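Local coordinates for carboxyltransferase domain-containing protein (PDB 2PHC) that is of unknown function but belongs to the carboxyltransferase-domain family (subdomains C and D) and probably binds ATP and acts as a hydrolase, at residues 98-103 with 113-118; 168-173 with 206-211; 126-129 with 134-137. One frame throughout, in Å; residues are numbered along the deposited sequence.

Contacts 1 and 2 are buried and purely apolar across their segments, whereas contact 3, only partly buried, combines main-chain hydrogen bonds with aromatic packing. Contact 1 joins two consecutive helices that pack beside the sheet. Contacts 2 and 3 belong to one sheet of the cyclophilin-like domain: contact 3 pairs the neighbouring strands 123-129 and 134-138, while contact 2 spans the interior between the strands flanking that hairpin. Their centres lie about 11 Å apart, and Trp170 O takes a probable hydrogen bond from Ala135 N. Helix 111-119 of contact 1 reaches contact 2 through His118, which meets Thr168 and Phe208. Contacts 1 and 3 do not touch, their nearest atoms being about 6 Å apart.

Contact 1: 98-103 with 113-118; sequences PDIEFV and DVIEIH
Val103 and Val114 mark the nearest approach of the two helical backbones, their CA atoms 7.4 Å apart, a spacing that only side chains bridge: no hydrogen bond crosses between 98-103 and 113-118. Val114 does most of the work. Its CG1 methyl meets the stem of Ile100, with Ile100 CG1 to Val114 CG1 at 3.8 Å, and also its end, Ile100 CD1 lying 3.9 Å from Val114 CG1. The Ile100 and Val114 side chains slide past one another in opposite directions, so each lies alongside the other. Ile100 gains this reach from an extended chain: CG1 stands anti to the backbone N (chi1 -162°) and CD1 continues anti (chi2 171°), carrying the methyl on to Ile115. There Ile100 CD1 comes within 3.9 Å of Ile115 CG1, and the two side chains cross at about a right angle. Helices 100-107 and 111-119 follow one another through a short connection, a helical pair attached to the cyclophilin-like sheet, and this seam is the apolar packing between them. One turn on from Ile100, Val103 approaches across Val114, again at about a right angle; its CG1 is 4.1 Å from Val114 CG2 and equally 4.1 Å from Val114 CG1, so that one methyl faces both branches. Val103 also touches Ile182 and Ile163 of strands 180-184 and 160-164, which sets this helix against the sheet. Just before the helix, Asp99 OD2 makes a salt bridge to Arg153 and accepts a hydrogen bond from Ile181 N.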
loop_
_atom_site.group_PDB
_atom_site.type_symbol
_atom_site.label_atom_id
_atom_site.label_comp_id
_atom_site.label_asym_id
_atom_site.label_seq_id
_atom_site.Cartn_x
_atom_site.Cartn_y
_atom_site.Cartn_z
ATOM N N PRO A 98 11.393 -15.344 -11.666
ATOM C CA PRO A 98 12.571 -16.227 -11.451
ATOM C C PRO A 98 13.326 -16.059 -10.146
ATOM O O PRO A 98 14.028 -16.984 -9.667
ATOM C CB PRO A 98 13.490 -15.872 -12.622
ATOM C CG PRO A 98 12.879 -14.675 -13.286
ATOM C CD PRO A 98 11.447 -14.668 -12.970
ATOM N N ASP A 99 13.195 -14.903 -9.553
ATOM C CA ASP A 99 14.071 -14.512 -8.510
ATOM C C ASP A 99 13.389 -14.639 -7.149
ATOM O O ASP A 99 13.930 -14.272 -6.161
ATOM C CB ASP A 99 14.504 -13.084 -8.748
ATOM C CG ASP A 99 15.367 -12.900 -9.970
ATOM O OD1 ASP A 99 16.289 -13.658 -10.174
ATOM O OD2 ASP A 99 15.152 -11.961 -10.703
ATOM N N ILE A 100 12.181 -15.157 -7.106
ATOM C CA ILE A 100 11.420 -15.164 -5.869
ATOM C C ILE A 100 11.976 -16.103 -4.843
ATOM O O ILE A 100 11.862 -15.892 -3.684
ATOM C CB ILE A 100 9.921 -15.393 -6.083
ATOM C CG1 ILE A 100 9.119 -14.962 -4.869
ATOM C CG2 ILE A 100 9.614 -16.828 -6.427
ATOM C CD1 ILE A 100 7.686 -14.969 -5.089
ATOM N N GLU A 101 12.607 -17.152 -5.298
ATOM C CA GLU A 101 13.173 -18.113 -4.378
ATOM C C GLU A 101 14.346 -17.532 -3.683
ATOM O O GLU A 101 14.536 -17.779 -2.491
ATOM C CB GLU A 101 13.485 -19.485 -5.093
ATOM C CG GLU A 101 12.202 -20.216 -5.696
ATOM C CD GLU A 101 11.950 -19.868 -7.226
ATOM O OE1 GLU A 101 12.533 -18.888 -7.805
ATOM O OE2 GLU A 101 11.146 -20.597 -7.856
ATOM N N PHE A 102 15.172 -16.758 -4.389
ATOM C CA PHE A 102 16.337 -16.111 -3.736
ATOM C C PHE A 102 15.866 -15.017 -2.759
ATOM O O PHE A 102 16.524 -14.723 -1.705
ATOM C CB PHE A 102 17.251 -15.528 -4.818
ATOM C CG PHE A 102 18.360 -14.663 -4.277
ATOM C CD1 PHE A 102 19.687 -15.139 -4.209
ATOM C CD2 PHE A 102 18.098 -13.341 -3.848
ATOM C CE1 PHE A 102 20.675 -14.353 -3.704
ATOM C CE2 PHE A 102 19.109 -12.587 -3.282
ATOM C CZ PHE A 102 20.396 -13.054 -3.240
ATOM N N VAL A 103 14.752 -14.362 -3.097
ATOM C CA VAL A 103 14.217 -13.263 -2.217
ATOM C C VAL A 103 13.817 -13.845 -0.875
ATOM O O VAL A 103 14.196 -13.325 0.135
ATOM C CB VAL A 103 12.973 -12.518 -2.783
ATOM C CG1 VAL A 103 12.387 -11.587 -1.666
ATOM C CG2 VAL A 103 13.342 -11.749 -4.041
ATOM N N ASP A 113 5.197 -16.764 1.790
ATOM C CA ASP A 113 5.413 -15.643 2.690
ATOM C C ASP A 113 5.849 -14.367 1.946
ATOM O O ASP A 113 5.331 -13.322 2.221
ATOM C CB ASP A 113 6.459 -15.957 3.764
ATOM C CG ASP A 113 5.984 -17.041 4.807
ATOM O OD1 ASP A 113 4.751 -17.290 4.994
ATOM O OD2 ASP A 113 6.891 -17.637 5.453
ATOM N N VAL A 114 6.840 -14.453 1.066
ATOM C CA VAL A 114 7.152 -13.365 0.133
ATOM C C VAL A 114 5.870 -12.845 -0.533
ATOM O O VAL A 114 5.603 -11.648 -0.518
ATOM C CB VAL A 114 8.231 -13.760 -0.936
ATOM C CG1 VAL A 114 8.451 -12.600 -2.030
ATOM C CG2 VAL A 114 9.537 -14.096 -0.229
ATOM N N ILE A 115 5.073 -13.752 -1.085
ATOM C CA ILE A 115 3.839 -13.365 -1.787
ATOM C C ILE A 115 2.791 -12.561 -0.926
ATOM O O ILE A 115 2.136 -11.639 -1.449
ATOM C CB ILE A 115 3.218 -14.589 -2.404
ATOM C CG1 ILE A 115 4.157 -15.201 -3.461
ATOM C CG2 ILE A 115 1.837 -14.310 -2.982
ATOM C CD1 ILE A 115 3.441 -16.392 -4.247
ATOM N N GLU A 116 2.649 -12.940 0.365
ATOM C CA GLU A 116 1.704 -12.353 1.315
ATOM C C GLU A 116 2.231 -11.018 1.780
ATOM O O GLU A 116 1.488 -10.065 1.865
ATOM C CB GLU A 116 1.523 -13.263 2.558
ATOM C CG GLU A 116 1.104 -12.559 3.888
ATOM C CD GLU A 116 -0.429 -12.368 4.010
ATOM O OE1 GLU A 116 -1.172 -13.246 3.442
ATOM O OE2 GLU A 116 -0.890 -11.347 4.659
ATOM N N ILE A 117 3.535 -10.971 2.061
ATOM C CA ILE A 117 4.232 -9.804 2.543
ATOM C C ILE A 117 4.324 -8.747 1.475
ATOM O O ILE A 117 4.051 -7.585 1.749
ATOM C CB ILE A 117 5.580 -10.191 3.044
ATOM C CG1 ILE A 117 5.390 -11.131 4.244
ATOM C CG2 ILE A 117 6.453 -8.969 3.455
ATOM C CD1 ILE A 117 6.740 -11.689 4.760
ATOM N N HIS A 118 4.731 -9.137 0.281
ATOM C CA HIS A 118 4.576 -8.321 -0.889
ATOM C C HIS A 118 3.178 -7.767 -1.266
ATOM O O HIS A 118 3.051 -6.589 -1.638
ATOM C CB HIS A 118 5.141 -8.982 -2.123
ATOM C CG HIS A 118 5.423 -8.011 -3.190
ATOM N ND1 HIS A 118 4.511 -7.699 -4.187
ATOM C CD2 HIS A 118 6.476 -7.203 -3.365
ATOM C CE1 HIS A 118 5.018 -6.750 -4.946
ATOM N NE2 HIS A 118 6.194 -6.406 -4.444
#

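Contact 2: 168-173 with 206-211; sequences TGWYAI and VKFVPI
Trp170 meets Val206 and Phe208 with the six-membered part of its indole. From CB the side chain turns so that CG lies between the backbone N and the carbonyl carbon (chi1 70°), sending the ring toward strand 205-211. On the five-membered part, NE1 is hydrogen-bonded to Thr189 OG1, which restrains rotation of the indole. Along the other side, CE3 comes within 4.0 Å of Phe208 CE1, and the next atom, CZ3, is 4.1 Å from that same Phe208 CE1. Phe208 CE1 stands oblique to the indole, while Trp170 CE3 sits at the phenyl edge, near its plane; this is ring-to-ring packing without a face-to-face stack. Furthest out, CH2 lies 4.3 Å from Val206 CG2, a methyl at the indole edge. Val206 also serves Phe208 directly, its CG1 lying 3.9 Å above the phenyl plane, offset toward the rim; His118 meets the phenyl from the other side of that plane. Putting an alanine at Trp170 would probably open a gap beside Phe208 and Val206 and cost Thr189 its indole N-H partner. Strands 167-171 and 205-211 are not neighbours: the hairpin 123-129/134-138 separates them in the closed order of the cyclophilin-like sheet. The contact therefore crosses its interior, with Ala135 and Leu137 beside Trp170, Ile88 and Val90 of strand 85-92 nearby, and helix 111-119 presenting His118.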
loop_
_atom_site.group_PDB
_atom_site.type_symbol
_atom_site.label_atom_id
_atom_site.label_comp_id
_atom_site.label_asym_id
_atom_site.label_seq_id
_atom_site.Cartn_x
_atom_site.Cartn_y
_atom_site.Cartn_z
ATOM N N THR A 168 9.973 -1.567 -4.306
ATOM C CA THR A 168 9.358 -2.418 -5.270
ATOM C C THR A 168 8.766 -1.542 -6.385
ATOM O O THR A 168 8.689 -0.340 -6.299
ATOM C CB THR A 168 8.343 -3.451 -4.628
ATOM O OG1 THR A 168 7.940 -4.405 -5.619
ATOM C CG2 THR A 168 7.114 -2.777 -3.995
ATOM N N GLY A 169 8.439 -2.139 -7.495
ATOM C CA GLY A 169 7.921 -1.372 -8.583
ATOM C C GLY A 169 7.802 -2.359 -9.695
ATOM O O GLY A 169 7.969 -3.547 -9.463
ATOM N N TRP A 170 7.520 -1.888 -10.892
ATOM C CA TRP A 170 7.502 -2.790 -12.032
ATOM C C TRP A 170 8.028 -2.120 -13.331
ATOM O O TRP A 170 7.911 -0.896 -13.506
ATOM C CB TRP A 170 6.117 -3.370 -12.254
ATOM C CG TRP A 170 5.044 -2.389 -12.765
ATOM C CD1 TRP A 170 4.762 -2.080 -14.047
ATOM C CD2 TRP A 170 4.062 -1.666 -11.961
ATOM N NE1 TRP A 170 3.685 -1.224 -14.122
ATOM C CE2 TRP A 170 3.272 -0.913 -12.853
ATOM C CE3 TRP A 170 3.803 -1.582 -10.570
ATOM C CZ2 TRP A 170 2.190 -0.099 -12.415
ATOM C CZ3 TRP A 170 2.732 -0.719 -10.131
ATOM C CH2 TRP A 170 1.939 -0.038 -11.039
ATOM N N TYR A 171 8.649 -2.958 -14.170
ATOM C CA TYR A 171 8.930 -2.685 -15.572
ATOM C C TYR A 171 7.664 -2.647 -16.400
ATOM O O TYR A 171 6.947 -3.668 -16.471
ATOM C CB TYR A 171 9.846 -3.752 -16.081
ATOM C CG TYR A 171 11.127 -3.788 -15.297
ATOM C CD1 TYR A 171 12.216 -3.143 -15.761
ATOM C CD2 TYR A 171 11.224 -4.476 -14.112
ATOM C CE1 TYR A 171 13.402 -3.159 -15.081
ATOM C CE2 TYR A 171 12.437 -4.543 -13.408
ATOM C CZ TYR A 171 13.497 -3.859 -13.885
ATOM O OH TYR A 171 14.677 -3.819 -13.223
ATOM N N ALA A 172 7.329 -1.476 -16.934
ATOM C CA ALA A 172 6.061 -1.319 -17.662
ATOM C C ALA A 172 6.171 -1.926 -19.065
ATOM O O ALA A 172 5.210 -2.443 -19.579
ATOM C CB ALA A 172 5.635 0.142 -17.731
ATOM N N ILE A 173 7.364 -1.904 -19.654
ATOM C CA ILE A 173 7.628 -2.602 -20.908
ATOM C C ILE A 173 8.965 -3.330 -20.856
ATOM O O ILE A 173 9.755 -3.158 -19.905
ATOM C CB ILE A 173 7.566 -1.627 -22.146
ATOM C CG1 ILE A 173 8.670 -0.570 -22.060
ATOM C CG2 ILE A 173 6.224 -0.949 -22.231
ATOM C CD1 ILE A 173 9.038 0.017 -23.472
ATOM N N VAL A 206 -1.631 1.449 -4.686
ATOM C CA VAL A 206 -1.743 0.243 -5.480
ATOM C C VAL A 206 -1.931 -0.963 -4.570
ATOM O O VAL A 206 -1.257 -1.083 -3.589
ATOM C CB VAL A 206 -0.508 0.008 -6.437
ATOM C CG1 VAL A 206 -0.578 -1.436 -6.970
ATOM C CG2 VAL A 206 -0.421 1.068 -7.665
ATOM N N LYS A 207 -2.799 -1.869 -4.973
ATOM C CA LYS A 207 -2.984 -3.062 -4.235
ATOM C C LYS A 207 -2.628 -4.181 -5.228
ATOM O O LYS A 207 -3.264 -4.291 -6.266
ATOM C CB LYS A 207 -4.483 -3.186 -3.753
ATOM C CG LYS A 207 -4.769 -4.443 -2.816
ATOM C CD LYS A 207 -3.702 -4.654 -1.715
ATOM C CE LYS A 207 -4.035 -5.763 -0.578
ATOM N NZ LYS A 207 -4.253 -7.137 -1.202
ATOM N N PHE A 208 -1.572 -4.953 -4.943
ATOM C CA PHE A 208 -1.257 -6.123 -5.764
ATOM C C PHE A 208 -2.142 -7.268 -5.369
ATOM O O PHE A 208 -2.442 -7.437 -4.205
ATOM C CB PHE A 208 0.198 -6.542 -5.735
ATOM C CG PHE A 208 1.147 -5.481 -6.253
ATOM C CD1 PHE A 208 1.161 -5.121 -7.568
ATOM C CD2 PHE A 208 2.058 -4.898 -5.411
ATOM C CE1 PHE A 208 2.079 -4.159 -8.017
ATOM C CE2 PHE A 208 2.958 -3.940 -5.843
ATOM C CZ PHE A 208 2.957 -3.606 -7.143
ATOM N N VAL A 209 -2.586 -8.003 -6.390
ATOM C CA VAL A 209 -3.585 -9.060 -6.238
ATOM C C VAL A 209 -3.027 -10.330 -6.871
ATOM O O VAL A 209 -3.027 -10.424 -8.113
ATOM C CB VAL A 209 -4.945 -8.696 -6.985
ATOM C CG1 VAL A 209 -6.002 -9.870 -6.803
ATOM C CG2 VAL A 209 -5.527 -7.357 -6.511
ATOM N N PRO A 210 -2.521 -11.292 -6.054
ATOM C CA PRO A 210 -2.006 -12.538 -6.613
ATOM C C PRO A 210 -3.069 -13.232 -7.463
ATOM O O PRO A 210 -4.184 -13.342 -7.035
ATOM C CB PRO A 210 -1.753 -13.361 -5.370
ATOM C CG PRO A 210 -1.592 -12.418 -4.276
ATOM C CD PRO A 210 -2.483 -11.314 -4.570
ATOM N N ILE A 211 -2.740 -13.598 -8.698
ATOM C CA ILE A 211 -3.571 -14.398 -9.617
ATOM C C ILE A 211 -2.743 -15.647 -10.016
ATOM O O ILE A 211 -1.526 -15.682 -9.772
ATOM C CB ILE A 211 -4.033 -13.607 -10.919
ATOM C CG1 ILE A 211 -2.840 -13.148 -11.776
ATOM C CG2 ILE A 211 -4.982 -12.475 -10.584
ATOM C CD1 ILE A 211 -3.204 -12.487 -13.103
#

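Contact 3: 126-129 with 134-137; sequences YFLG and FAYL
Phe127 and Tyr136 project from the same face of the sheet and lie side by side, pointing the same way. Phe127 carries its ring clear of the strand by setting CG anti to the backbone N (chi1 -174°), and turns an edge to the Tyr136 face in an offset edge-to-face pair, centroids 5.5 Å apart and planes at 75°. Phe127 CD2 does the touching, 3.6 Å from Tyr136 CE2 and as near to Tyr136 CD2. The opposite face of the Tyr136 ring is covered by Phe134 of its own strand, whose CD2 stands 3.4 Å above that ring's plane, over its centre. Beneath these rings runs an antiparallel beta hairpin, part of the cyclophilin-like sheet, with four residues between the segments. Phe127 and Tyr136 form a hydrogen-bonded pair, Tyr136 N donating to Phe127 O at 3.2 Å; further toward the turn, Gly129 N gives a nearly straight bond to Phe134 O, 2.9 Å and in the carbonyl plane. Tyr126 folds back over the partner strand because CG lies between its backbone N and carbonyl carbon (chi1 71°). Its ring, whose modelled position is uncertain, receives Tyr136 CB over one face, a CH-pi contact 4.0 Å from CB to centroid. On the sheet's other side, the non-hydrogen-bonded pair Leu128 and Ala135 meets with Leu128 CD2 3.6 Å from Ala135 CB; Phe190 and Val200 of nearby loops pack against Leu128.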
loop_
_atom_site.group_PDB
_atom_site.type_symbol
_atom_site.label_atom_id
_atom_site.label_comp_id
_atom_site.label_asym_id
_atom_site.label_seq_id
_atom_site.Cartn_x
_atom_site.Cartn_y
_atom_site.Cartn_z
ATOM N N TYR A 126 4.999 6.889 -6.243
ATOM C CA TYR A 126 5.663 8.156 -5.931
ATOM C C TYR A 126 6.342 8.765 -7.172
ATOM O O TYR A 126 6.580 9.949 -7.211
ATOM C CB TYR A 126 6.578 8.059 -4.662
ATOM C CG TYR A 126 7.864 7.242 -4.856
ATOM C CD1 TYR A 126 8.928 7.786 -5.469
ATOM C CD2 TYR A 126 7.978 5.923 -4.367
ATOM C CE1 TYR A 126 10.167 7.059 -5.688
ATOM C CE2 TYR A 126 9.222 5.144 -4.555
ATOM C CZ TYR A 126 10.284 5.750 -5.212
ATOM O OH TYR A 126 11.458 5.074 -5.401
ATOM N N PHE A 127 6.563 7.994 -8.230
ATOM C CA PHE A 127 7.272 8.548 -9.392
ATOM C C PHE A 127 6.935 7.646 -10.507
ATOM O O PHE A 127 6.827 6.469 -10.256
ATOM C CB PHE A 127 8.828 8.560 -9.156
ATOM C CG PHE A 127 9.623 9.261 -10.270
ATOM C CD1 PHE A 127 9.814 10.624 -10.260
ATOM C CD2 PHE A 127 10.181 8.543 -11.303
ATOM C CE1 PHE A 127 10.536 11.259 -11.282
ATOM C CE2 PHE A 127 10.928 9.176 -12.305
ATOM C CZ PHE A 127 11.083 10.525 -12.298
ATOM N N LEU A 128 6.771 8.192 -11.730
ATOM C CA LEU A 128 6.706 7.373 -12.934
ATOM C C LEU A 128 7.796 7.802 -13.984
ATOM O O LEU A 128 7.985 9.011 -14.287
ATOM C CB LEU A 128 5.334 7.476 -13.599
ATOM C CG LEU A 128 4.152 7.001 -12.705
ATOM C CD1 LEU A 128 2.873 7.424 -13.410
ATOM C CD2 LEU A 128 4.147 5.453 -12.564
ATOM N N GLY A 129 8.376 6.797 -14.634
ATOM C CA GLY A 129 9.202 7.085 -15.798
ATOM C C GLY A 129 8.594 6.432 -17.007
ATOM O O GLY A 129 7.851 5.410 -16.870
ATOM N N PHE A 134 8.608 2.793 -16.074
ATOM C CA PHE A 134 8.816 2.092 -14.799
ATOM C C PHE A 134 7.903 2.819 -13.765
ATOM O O PHE A 134 7.784 4.027 -13.823
ATOM C CB PHE A 134 10.312 2.165 -14.401
ATOM C CG PHE A 134 10.692 1.206 -13.251
ATOM C CD1 PHE A 134 11.057 -0.121 -13.486
ATOM C CD2 PHE A 134 10.591 1.600 -11.962
ATOM C CE1 PHE A 134 11.295 -0.967 -12.442
ATOM C CE2 PHE A 134 10.868 0.762 -10.908
ATOM C CZ PHE A 134 11.216 -0.521 -11.150
ATOM N N ALA A 135 7.241 2.081 -12.867
ATOM C CA ALA A 135 6.562 2.656 -11.715
ATOM C C ALA A 135 7.283 2.339 -10.426
ATOM O O ALA A 135 7.637 1.203 -10.144
ATOM C CB ALA A 135 5.190 2.144 -11.638
ATOM N N TYR A 136 7.465 3.364 -9.615
ATOM C CA TYR A 136 8.336 3.281 -8.482
ATOM C C TYR A 136 7.399 3.464 -7.368
ATOM O O TYR A 136 6.562 4.374 -7.440
ATOM C CB TYR A 136 9.284 4.447 -8.466
ATOM C CG TYR A 136 10.350 4.432 -9.504
ATOM C CD1 TYR A 136 11.676 4.022 -9.179
ATOM C CD2 TYR A 136 10.106 4.965 -10.747
ATOM C CE1 TYR A 136 12.677 4.091 -10.107
ATOM C CE2 TYR A 136 11.094 5.058 -11.659
ATOM C CZ TYR A 136 12.391 4.592 -11.334
ATOM O OH TYR A 136 13.385 4.684 -12.301
ATOM N N LEU A 137 7.531 2.639 -6.337
ATOM C CA LEU A 137 6.477 2.514 -5.285
ATOM C C LEU A 137 7.144 2.616 -3.941
ATOM O O LEU A 137 8.366 2.478 -3.871
ATOM C CB LEU A 137 5.660 1.214 -5.309
ATOM C CG LEU A 137 4.957 0.781 -6.555
ATOM C CD1 LEU A 137 4.360 -0.584 -6.258
ATOM C CD2 LEU A 137 3.934 1.745 -7.228
#